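Pre-mRNA-splicing factor SAD1 (Saccharomyces cerevisiae, PDB 4MSX) promotes assembly of newly made U4 snRNA into the U4/U6 snRNP and is required for pre-mRNA splicing, though its deubiquitinase fold is catalytically inactive. Local coordinates at residues N289-K300 / T312-L323; V322-F330 / P343-F354. All blocks are in the same frame, centred on the assembly; numbering follows the deposited sequence. Where two conformers were deposited one is given.

Contact 1. Residues N289-K300 / T312-L323; sequences NHSCKGKVKIAK and TGKVIVKPFWVL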
loop_
_atom_site.group_PDB
_atom_site.type_symbol
_atom_site.label_atom_id
_atom_site.label_comp_id
_atom_site.label_asym_id
_atom_site.label_seq_id
_atom_site.Cartn_x
_atom_site.Cartn_y
_atom_site.Cartn_z
ATOM N N ASN A 289 8.034 5.585 14.117
ATOM C CA ASN A 289 8.963 5.224 15.200
ATOM C C ASN A 289 8.269 4.655 16.429
ATOM O O ASN A 289 8.716 3.658 16.996
ATOM C CB ASN A 289 9.912 6.390 15.539
ATOM C CG ASN A 289 11.082 6.470 14.560
ATOM O OD1 ASN A 289 12.091 5.815 14.758
ATOM N ND2 ASN A 289 10.921 7.213 13.477
ATOM N N HIS A 290 7.136 5.212 16.826
ATOM C CA HIS A 290 6.506 4.692 18.004
ATOM C C HIS A 290 5.816 3.369 17.734
ATOM O O HIS A 290 5.859 2.437 18.546
ATOM C CB HIS A 290 5.429 5.667 18.560
ATOM C CG HIS A 290 4.636 5.050 19.659
ATOM N ND1 HIS A 290 5.157 4.845 20.919
ATOM C CD2 HIS A 290 3.400 4.507 19.669
ATOM C CE1 HIS A 290 4.257 4.231 21.669
ATOM N NE2 HIS A 290 3.184 4.016 20.933
ATOM N N SER A 291 5.159 3.261 16.585
ATOM C CA SER A 291 4.289 2.113 16.396
ATOM C C SER A 291 4.960 0.869 15.761
ATOM O O SER A 291 4.471 -0.246 15.941
ATOM C CB SER A 291 3.111 2.506 15.504
ATOM O OG SER A 291 2.327 3.490 16.160
ATOM N N CYS A 292 6.022 1.091 14.985
ATOM C CA CYS A 292 6.557 0.038 14.095
ATOM C C CYS A 292 7.998 -0.347 14.400
ATOM O O CYS A 292 8.509 -1.368 13.889
ATOM C CB CYS A 292 6.477 0.522 12.613
ATOM S SG CYS A 292 4.779 0.718 12.134
ATOM N N LYS A 293 8.693 0.471 15.170
ATOM C CA LYS A 293 10.133 0.288 15.280
ATOM C C LYS A 293 10.490 -0.563 16.503
ATOM O O LYS A 293 10.165 -0.228 17.642
ATOM C CB LYS A 293 10.860 1.627 15.291
ATOM C CG LYS A 293 12.383 1.472 15.481
ATOM C CD LYS A 293 13.133 2.783 15.251
ATOM C CE LYS A 293 13.339 3.067 13.751
ATOM N NZ LYS A 293 14.016 4.384 13.480
ATOM N N GLY A 294 11.048 -1.732 16.236
ATOM C CA GLY A 294 11.428 -2.662 17.283
ATOM C C GLY A 294 12.877 -2.448 17.640
ATOM O O GLY A 294 13.580 -1.653 16.994
ATOM N N LYS A 295 13.374 -3.172 18.652
ATOM C CA LYS A 295 14.797 -3.111 18.951
ATOM C C LYS A 295 15.235 -4.497 19.375
ATOM O O LYS A 295 14.516 -5.186 20.116
ATOM C CB LYS A 295 15.098 -2.128 20.098
ATOM C CG LYS A 295 14.770 -0.703 19.786
ATOM C CD LYS A 295 15.212 0.241 20.920
ATOM C CE LYS A 295 14.752 1.688 20.634
ATOM N NZ LYS A 295 15.193 2.629 21.695
ATOM N N VAL A 296 16.390 -4.919 18.859
ATOM C CA VAL A 296 17.009 -6.173 19.276
ATOM C C VAL A 296 18.275 -5.816 20.030
ATOM O O VAL A 296 19.025 -4.922 19.616
ATOM C CB VAL A 296 17.444 -7.071 18.081
ATOM C CG1 VAL A 296 18.019 -8.386 18.597
ATOM C CG2 VAL A 296 16.305 -7.333 17.148
ATOM N N LYS A 297 18.519 -6.499 21.143
ATOM C CA LYS A 297 19.765 -6.300 21.861
ATOM C C LYS A 297 20.583 -7.562 21.713
ATOM O O LYS A 297 20.075 -8.669 21.913
ATOM C CB LYS A 297 19.437 -6.018 23.342
ATOM C CG LYS A 297 20.621 -6.140 24.310
ATOM C CD LYS A 297 20.129 -5.942 25.768
ATOM C CE LYS A 297 21.297 -5.881 26.747
ATOM N NZ LYS A 297 20.851 -5.905 28.173
ATOM N N ILE A 298 21.849 -7.418 21.369
ATOM C CA ILE A 298 22.724 -8.574 21.279
ATOM C C ILE A 298 23.832 -8.390 22.306
ATOM O O ILE A 298 24.484 -7.331 22.312
ATOM C CB ILE A 298 23.373 -8.683 19.858
ATOM C CG1 ILE A 298 22.293 -8.756 18.782
ATOM C CG2 ILE A 298 24.301 -9.881 19.803
ATOM C CD1 ILE A 298 22.002 -7.426 18.149
ATOM N N ALA A 299 24.060 -9.384 23.160
ATOM C CA ALA A 299 24.980 -9.205 24.277
ATOM C C ALA A 299 25.839 -10.426 24.529
ATOM O O ALA A 299 25.384 -11.554 24.373
ATOM C CB ALA A 299 24.179 -8.888 25.562
ATOM N N LYS A 300 27.067 -10.212 24.984
ATOM C CA LYS A 300 27.878 -11.329 25.481
ATOM C C LYS A 300 28.503 -10.983 26.834
ATOM O O LYS A 300 28.209 -11.626 27.844
ATOM C CB LYS A 300 28.959 -11.687 24.470
ATOM C CG LYS A 300 29.432 -13.142 24.530
ATOM C CD LYS A 300 30.427 -13.451 23.398
ATOM C CE LYS A 300 30.940 -14.904 23.422
ATOM N NZ LYS A 300 30.006 -15.903 22.796
ATOM N N THR A 312 31.867 -6.856 31.427
ATOM C CA THR A 312 30.444 -6.707 31.095
ATOM C C THR A 312 30.170 -7.210 29.652
ATOM O O THR A 312 29.165 -7.885 29.417
ATOM C CB THR A 312 29.911 -5.261 31.327
ATOM O OG1 THR A 312 29.767 -5.019 32.735
ATOM C CG2 THR A 312 28.542 -5.039 30.632
ATOM N N GLY A 313 31.054 -6.924 28.699
ATOM C CA GLY A 313 30.880 -7.446 27.342
ATOM C C GLY A 313 30.000 -6.601 26.422
ATOM O O GLY A 313 28.999 -5.947 26.835
ATOM N N LYS A 314 30.375 -6.621 25.158
ATOM C CA LYS A 314 29.743 -5.829 24.126
ATOM C C LYS A 314 28.229 -6.016 24.207
ATOM O O LYS A 314 27.757 -7.136 24.457
ATOM C CB LYS A 314 30.280 -6.318 22.788
ATOM C CG LYS A 314 30.110 -5.379 21.617
ATOM C CD LYS A 314 30.780 -5.996 20.395
ATOM C CE LYS A 314 30.499 -5.199 19.149
ATOM N NZ LYS A 314 30.582 -3.728 19.406
ATOM N N VAL A 315 27.503 -4.913 24.107
ATOM C CA VAL A 315 26.068 -4.922 23.948
ATOM C C VAL A 315 25.692 -4.045 22.727
ATOM O O VAL A 315 25.937 -2.845 22.722
ATOM C CB VAL A 315 25.381 -4.355 25.158
ATOM C CG1 VAL A 315 23.933 -4.113 24.849
ATOM C CG2 VAL A 315 25.521 -5.325 26.337
ATOM N N ILE A 316 25.104 -4.629 21.693
ATOM C CA ILE A 316 24.582 -3.802 20.596
ATOM C C ILE A 316 23.081 -3.722 20.684
ATOM O O ILE A 316 22.434 -4.763 20.867
ATOM C CB ILE A 316 24.950 -4.409 19.261
ATOM C CG1 ILE A 316 26.452 -4.591 19.176
ATOM C CG2 ILE A 316 24.455 -3.517 18.131
ATOM C CD1 ILE A 316 26.895 -5.341 17.942
ATOM N N VAL A 317 22.514 -2.517 20.597
ATOM C CA VAL A 317 21.072 -2.375 20.484
ATOM C C VAL A 317 20.747 -1.854 19.066
ATOM O O VAL A 317 21.166 -0.767 18.677
ATOM C CB VAL A 317 20.464 -1.436 21.545
ATOM C CG1 VAL A 317 18.974 -1.275 21.316
ATOM C CG2 VAL A 317 20.718 -1.994 22.941
ATOM N N LYS A 318 20.025 -2.664 18.301
ATOM C CA LYS A 318 19.745 -2.361 16.901
ATOM C C LYS A 318 18.284 -2.096 16.716
ATOM O O LYS A 318 17.475 -2.997 16.888
ATOM C CB LYS A 318 20.108 -3.561 16.027
ATOM C CG LYS A 318 21.531 -3.618 15.652
ATOM C CD LYS A 318 21.715 -4.213 14.256
ATOM C CE LYS A 318 21.316 -5.684 14.216
ATOM N NZ LYS A 318 22.043 -6.437 13.141
ATOM N N PRO A 319 17.921 -0.885 16.302
ATOM C CA PRO A 319 16.497 -0.758 15.962
ATOM C C PRO A 319 16.201 -1.502 14.646
ATOM O O PRO A 319 17.126 -1.761 13.871
ATOM C CB PRO A 319 16.316 0.753 15.779
ATOM C CG PRO A 319 17.665 1.225 15.343
ATOM C CD PRO A 319 18.690 0.331 16.003
ATOM N N PHE A 320 14.939 -1.829 14.400
ATOM C CA PHE A 320 14.546 -2.385 13.113
ATOM C C PHE A 320 13.151 -1.956 12.759
ATOM O O PHE A 320 12.304 -1.764 13.629
ATOM C CB PHE A 320 14.611 -3.939 13.129
ATOM C CG PHE A 320 13.682 -4.590 14.148
ATOM C CD1 PHE A 320 12.333 -4.831 13.841
ATOM C CD2 PHE A 320 14.171 -5.001 15.399
ATOM C CE1 PHE A 320 11.473 -5.456 14.786
ATOM C CE2 PHE A 320 13.321 -5.635 16.347
ATOM C CZ PHE A 320 11.978 -5.861 16.039
ATOM N N TRP A 321 12.893 -1.847 11.460
ATOM C CA TRP A 321 11.521 -1.791 10.971
ATOM C C TRP A 321 11.057 -3.196 10.712
ATOM O O TRP A 321 9.901 -3.482 10.848
ATOM C CB TRP A 321 11.426 -1.063 9.572
ATOM C CG TRP A 321 11.826 0.341 9.553
ATOM C CD1 TRP A 321 12.821 0.926 8.786
ATOM C CD2 TRP A 321 11.222 1.397 10.307
ATOM N NE1 TRP A 321 12.832 2.288 9.023
ATOM C CE2 TRP A 321 11.881 2.587 9.969
ATOM C CE3 TRP A 321 10.191 1.432 11.263
ATOM C CZ2 TRP A 321 11.509 3.839 10.517
ATOM C CZ3 TRP A 321 9.855 2.641 11.828
ATOM C CH2 TRP A 321 10.510 3.832 11.450
ATOM N N VAL A 322 11.953 -4.036 10.172
ATOM C CA VAL A 322 11.521 -5.355 9.743
ATOM C C VAL A 322 12.530 -6.334 10.345
ATOM O O VAL A 322 13.728 -6.160 10.195
ATOM C CB VAL A 322 11.521 -5.460 8.180
ATOM C CG1 VAL A 322 11.377 -6.927 7.752
ATOM C CG2 VAL A 322 10.406 -4.565 7.582
ATOM N N LEU A 323 12.044 -7.356 11.023
ATOM C CA LEU A 323 12.936 -8.339 11.643
ATOM C C LEU A 323 13.103 -9.535 10.760
ATOM O O LEU A 323 12.135 -10.204 10.451
ATOM C CB LEU A 323 12.330 -8.797 12.978
ATOM C CG LEU A 323 13.241 -9.784 13.726
ATOM C CD1 LEU A 323 14.550 -9.137 14.141
ATOM C CD2 LEU A 323 12.483 -10.302 14.942
HETATM O O HOH W 1 8.479 -4.245 13.213
#
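K293 and W321 meet where an antiparallel beta hairpin of the USP fold leaves the end of helix 282-292. The hairpin pairs strand 294-299 with strand 315-320, and strand 365-370 takes the other edge of 294-299, making a three-stranded sheet. V296 and K318 exchange the central pair of backbone bonds, K318 N to V296 O measuring 2.8 Å; G294 with F320 and I298 with I316 are the other hydrogen-bonded pairs.

The side chains gather at the helix end. K293 runs out with CG anti to its backbone N (chi1 177°) and bends at chi3, which lays CE over the face of the W321 six-membered ring, 3.8 Å from its centroid. The ammonium goes on to N289, where NZ donates to OD1 at 2.7 Å, and keeps an off-centre cation-pi contact with the same ring. C292 CB and N289 ND2 sit at the indole edge, and W321 NE1 bonds to N275 OD1 of helix 266-280, which limits how the indole can turn.

F320 has its ring turned back between its own backbone N and carbonyl carbon (chi1 61°), over the opposing strand. There G294 CA lies 3.6 Å from the ring centroid in a CH-pi contact, the ring so close over G294 that a CB there would run into F320 CZ. L323 CB lies over the opposite face, toward its rim. In the conformer given here, V296 crosses this ring at about a right angle, its CG2 3.5 Å from F320 CE2, and the same methyl meets L323 CD1. On the other face of the sheet, K297 stretches across V315, CE against CG1. Where the strands part beyond F320, a water bridges C292 O at 3.0 Å and W321 O at 2.9 Å.

Contact 2. Residues V322-F330 / P343-F354; sequences VLTLDLPEF and PQINITKLLTKF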
loop_
_atom_site.group_PDB
_atom_site.type_symbol
_atom_site.label_atom_id
_atom_site.label_comp_id
_atom_site.label_asym_id
_atom_site.label_seq_id
_atom_site.Cartn_x
_atom_site.Cartn_y
_atom_site.Cartn_z
ATOM N N VAL A 322 11.953 -4.036 10.172
ATOM C CA VAL A 322 11.521 -5.355 9.743
ATOM C C VAL A 322 12.530 -6.334 10.345
ATOM O O VAL A 322 13.728 -6.160 10.195
ATOM C CB VAL A 322 11.521 -5.460 8.180
ATOM C CG1 VAL A 322 11.377 -6.927 7.752
ATOM C CG2 VAL A 322 10.406 -4.565 7.582
ATOM N N LEU A 323 12.044 -7.356 11.023
ATOM C CA LEU A 323 12.936 -8.339 11.643
ATOM C C LEU A 323 13.103 -9.535 10.760
ATOM O O LEU A 323 12.135 -10.204 10.451
ATOM C CB LEU A 323 12.330 -8.797 12.978
ATOM C CG LEU A 323 13.241 -9.784 13.726
ATOM C CD1 LEU A 323 14.550 -9.137 14.141
ATOM C CD2 LEU A 323 12.483 -10.302 14.942
ATOM N N THR A 324 14.329 -9.796 10.311
ATOM C CA THR A 324 14.561 -10.900 9.386
ATOM C C THR A 324 14.764 -12.166 10.185
ATOM O O THR A 324 15.546 -12.181 11.104
ATOM C CB THR A 324 15.791 -10.661 8.477
ATOM O OG1 THR A 324 15.461 -9.622 7.539
ATOM C CG2 THR A 324 16.159 -11.973 7.682
ATOM N N LEU A 325 14.007 -13.189 9.834
ATOM C CA LEU A 325 14.103 -14.511 10.457
ATOM C C LEU A 325 14.782 -15.429 9.423
ATOM O O LEU A 325 14.293 -15.595 8.315
ATOM C CB LEU A 325 12.704 -15.028 10.787
ATOM C CG LEU A 325 11.912 -14.127 11.760
ATOM C CD1 LEU A 325 10.517 -14.666 12.087
ATOM C CD2 LEU A 325 12.728 -13.869 13.055
ATOM N N ASP A 326 15.951 -15.952 9.752
ATOM C CA ASP A 326 16.664 -16.852 8.845
ATOM C C ASP A 326 16.045 -18.250 8.869
ATOM O O ASP A 326 15.711 -18.736 9.899
ATOM C CB ASP A 326 18.137 -16.941 9.243
ATOM C CG ASP A 326 18.896 -15.629 9.001
ATOM O OD1 ASP A 326 18.767 -15.024 7.894
ATOM O OD2 ASP A 326 19.596 -15.189 9.945
ATOM N N LEU A 327 15.955 -18.905 7.720
ATOM C CA LEU A 327 15.323 -20.191 7.646
ATOM C C LEU A 327 16.403 -21.282 7.666
ATOM O O LEU A 327 17.542 -21.057 7.271
ATOM C CB LEU A 327 14.540 -20.313 6.348
ATOM C CG LEU A 327 13.402 -19.236 6.285
ATOM C CD1 LEU A 327 12.818 -19.217 4.871
ATOM C CD2 LEU A 327 12.324 -19.477 7.331
ATOM N N PRO A 328 16.029 -22.473 8.087
ATOM C CA PRO A 328 17.062 -23.518 8.092
ATOM C C PRO A 328 17.597 -23.798 6.671
ATOM O O PRO A 328 16.865 -23.634 5.672
ATOM C CB PRO A 328 16.342 -24.727 8.715
ATOM C CG PRO A 328 14.891 -24.440 8.649
ATOM C CD PRO A 328 14.715 -22.935 8.568
ATOM N N GLU A 329 18.867 -24.216 6.571
ATOM C CA GLU A 329 19.490 -24.482 5.267
ATOM C C GLU A 329 18.601 -25.341 4.357
ATOM O O GLU A 329 17.940 -26.264 4.807
ATOM C CB GLU A 329 20.865 -25.153 5.441
ATOM C CG GLU A 329 21.831 -24.720 4.349
ATOM C CD GLU A 329 23.191 -25.383 4.464
ATOM O OE1 GLU A 329 23.588 -25.755 5.592
ATOM O OE2 GLU A 329 23.863 -25.534 3.419
ATOM N N PHE A 330 18.529 -24.980 3.082
ATOM C CA PHE A 330 17.560 -25.611 2.188
ATOM C C PHE A 330 18.262 -25.992 0.904
ATOM O O PHE A 330 18.982 -25.170 0.300
ATOM C CB PHE A 330 16.403 -24.642 1.860
ATOM C CG PHE A 330 15.365 -25.209 0.891
ATOM C CD1 PHE A 330 14.331 -26.002 1.376
ATOM C CD2 PHE A 330 15.436 -24.951 -0.489
ATOM C CE1 PHE A 330 13.383 -26.538 0.503
ATOM C CE2 PHE A 330 14.468 -25.475 -1.379
ATOM C CZ PHE A 330 13.450 -26.277 -0.866
ATOM N N PRO A 343 11.012 -29.807 3.888
ATOM C CA PRO A 343 11.367 -29.252 5.191
ATOM C C PRO A 343 10.265 -28.341 5.736
ATOM O O PRO A 343 9.569 -27.656 4.966
ATOM C CB PRO A 343 12.656 -28.470 4.909
ATOM C CG PRO A 343 12.829 -28.440 3.463
ATOM C CD PRO A 343 12.002 -29.502 2.842
ATOM N N GLN A 344 10.087 -28.356 7.048
ATOM C CA GLN A 344 9.056 -27.543 7.705
ATOM C C GLN A 344 9.663 -26.977 8.961
ATOM O O GLN A 344 10.587 -27.575 9.552
ATOM C CB GLN A 344 7.842 -28.360 8.133
ATOM C CG GLN A 344 7.079 -29.017 7.036
ATOM C CD GLN A 344 6.213 -30.197 7.542
ATOM O OE1 GLN A 344 6.246 -31.279 6.958
ATOM N NE2 GLN A 344 5.446 -29.987 8.605
ATOM N N ILE A 345 9.134 -25.844 9.388
ATOM C CA ILE A 345 9.550 -25.264 10.650
ATOM C C ILE A 345 8.455 -24.372 11.195
ATOM O O ILE A 345 7.774 -23.674 10.426
ATOM C CB ILE A 345 10.857 -24.460 10.502
ATOM C CG1 ILE A 345 11.406 -24.181 11.906
ATOM C CG2 ILE A 345 10.631 -23.113 9.716
ATOM C CD1 ILE A 345 12.801 -23.709 11.943
ATOM N N ASN A 346 8.249 -24.365 12.510
ATOM C CA ASN A 346 7.204 -23.513 13.062
ATOM C C ASN A 346 7.783 -22.130 13.308
ATOM O O ASN A 346 8.969 -21.987 13.674
ATOM C CB ASN A 346 6.668 -24.052 14.394
ATOM C CG ASN A 346 5.307 -23.417 14.769
ATOM O OD1 ASN A 346 5.243 -22.316 15.341
ATOM N ND2 ASN A 346 4.212 -24.102 14.414
ATOM N N ILE A 347 6.962 -21.106 13.127
ATOM C CA ILE A 347 7.414 -19.754 13.414
ATOM C C ILE A 347 7.930 -19.609 14.847
ATOM O O ILE A 347 8.838 -18.841 15.081
ATOM C CB ILE A 347 6.284 -18.687 13.117
ATOM C CG1 ILE A 347 6.884 -17.257 13.115
ATOM C CG2 ILE A 347 5.129 -18.796 14.114
ATOM C CD1 ILE A 347 5.955 -16.224 12.419
ATOM N N THR A 348 7.388 -20.354 15.821
ATOM C CA THR A 348 7.832 -20.145 17.221
ATOM C C THR A 348 9.284 -20.611 17.338
ATOM O O THR A 348 10.063 -20.089 18.134
ATOM C CB THR A 348 6.974 -20.955 18.226
ATOM O OG1 THR A 348 6.956 -22.320 17.795
ATOM C CG2 THR A 348 5.577 -20.420 18.278
ATOM N N LYS A 349 9.653 -21.586 16.521
ATOM C CA LYS A 349 10.998 -22.087 16.569
ATOM C C LYS A 349 11.960 -21.084 15.906
ATOM O O LYS A 349 13.117 -20.985 16.290
ATOM C CB LYS A 349 11.065 -23.466 15.895
ATOM C CG LYS A 349 12.485 -23.986 15.708
ATOM C CD LYS A 349 12.616 -25.443 16.166
ATOM C CE LYS A 349 13.965 -26.054 15.768
ATOM N NZ LYS A 349 14.235 -27.350 16.475
ATOM N N LEU A 350 11.503 -20.333 14.897
ATOM C CA LEU A 350 12.376 -19.279 14.317
ATOM C C LEU A 350 12.628 -18.194 15.370
ATOM O O LEU A 350 13.627 -17.513 15.340
ATOM C CB LEU A 350 11.726 -18.667 13.051
ATOM C CG LEU A 350 11.560 -19.625 11.857
ATOM C CD1 LEU A 350 10.707 -18.963 10.713
ATOM C CD2 LEU A 350 12.917 -20.106 11.322
ATOM N N LEU A 351 11.698 -17.999 16.289
ATOM C CA LEU A 351 11.842 -16.931 17.279
ATOM C C LEU A 351 12.635 -17.360 18.537
ATOM O O LEU A 351 12.814 -16.545 19.453
ATOM C CB LEU A 351 10.472 -16.398 17.667
ATOM C CG LEU A 351 9.805 -15.598 16.538
ATOM C CD1 LEU A 351 8.329 -15.438 16.807
ATOM C CD2 LEU A 351 10.489 -14.187 16.379
ATOM N N THR A 352 13.122 -18.609 18.559
ATOM C CA THR A 352 13.817 -19.170 19.747
ATOM C C THR A 352 15.020 -18.338 20.154
ATOM O O THR A 352 15.265 -18.130 21.324
ATOM C CB THR A 352 14.413 -20.581 19.519
ATOM O OG1 THR A 352 13.524 -21.384 18.760
ATOM C CG2 THR A 352 14.682 -21.262 20.868
ATOM N N LYS A 353 15.787 -17.932 19.162
ATOM C CA LYS A 353 16.834 -16.939 19.312
ATOM C C LYS A 353 16.506 -15.940 20.431
ATOM O O LYS A 353 17.341 -15.676 21.287
ATOM C CB LYS A 353 16.904 -16.170 17.995
ATOM C CG LYS A 353 18.274 -15.854 17.500
ATOM C CD LYS A 353 18.163 -15.226 16.154
ATOM C CE LYS A 353 19.524 -15.027 15.543
ATOM N NZ LYS A 353 19.444 -14.044 14.426
ATOM N N PHE A 354 15.279 -15.398 20.433
ATOM C CA PHE A 354 14.922 -14.306 21.346
ATOM C C PHE A 354 14.175 -14.756 22.592
ATOM O O PHE A 354 13.942 -13.965 23.497
ATOM C CB PHE A 354 14.093 -13.240 20.608
ATOM C CG PHE A 354 14.690 -12.831 19.268
ATOM C CD1 PHE A 354 15.729 -11.918 19.195
ATOM C CD2 PHE A 354 14.198 -13.340 18.083
ATOM C CE1 PHE A 354 16.285 -11.536 17.935
ATOM C CE2 PHE A 354 14.764 -12.982 16.834
ATOM C CZ PHE A 354 15.809 -12.067 16.776
HETATM O O HOH W 2 16.822 -14.991 12.536
#
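L325 and L350, the two residues that lose most surface to this contact, face each other where the short strand 323-325 packs on helix 347-350 in the USP domain. L325 CD1 approaches L350 CB at 4.3 Å, while its other methyl, CD2, crosses to L351 CD2 at 4.0 Å and also comes to the edge of the F354 ring. L350 has CG anti to its carbonyl carbon (chi1 -65°) and sends its two methyls to the chain beyond the strand: CD1 meets L327 CD2 at 3.8 Å, and CD2 lies 3.4 Å from D326 O. F379 and V398 of neighbouring strands also touch L350.

P328, with P343 next in buried surface, reaches tip to tip with I345, its CG and CD both about 4.0 Å from I345 CD1. At the far end P343 CG meets the edge of the F330 ring, 3.5 Å from F330 CD1, the two side chains crossing at about a right angle.

N346 caps the N-terminal end of the helix that presents L350: its OD1 accepts T348 N in the carbonyl plane, on a lone pair, at 2.9 Å, and T348 OG1 from above that plane. No direct hydrogen bond joins the two segments; a water accepts from D326 N and has weak links to T324 O and K353 NZ. Branched aliphatic chains, two prolines and two aromatic rings make the contact, so it is probably held mainly by shape fit and exclusion of water.

From the N terminus, the chain leaves helix 282-292, runs out along strand 294-299, passes through a connection of which 301-307 are not modelled and returns on strand 315-320, where contact 1 closes the hairpin. Soon after, it enters the short strand 323-325, which lies parallel beside strand 374-379 of the large mixed sheet. A loop then leads to strand 344-346 and the short helices after it, and contact 2 closes that second excursion. The two closures follow in series, neither enclosing the other, and share V322 and L323. In the V296 conformer given, CG1 lies 3.7 Å from F354 CE1, bringing the three-stranded sheet against helix 352-355.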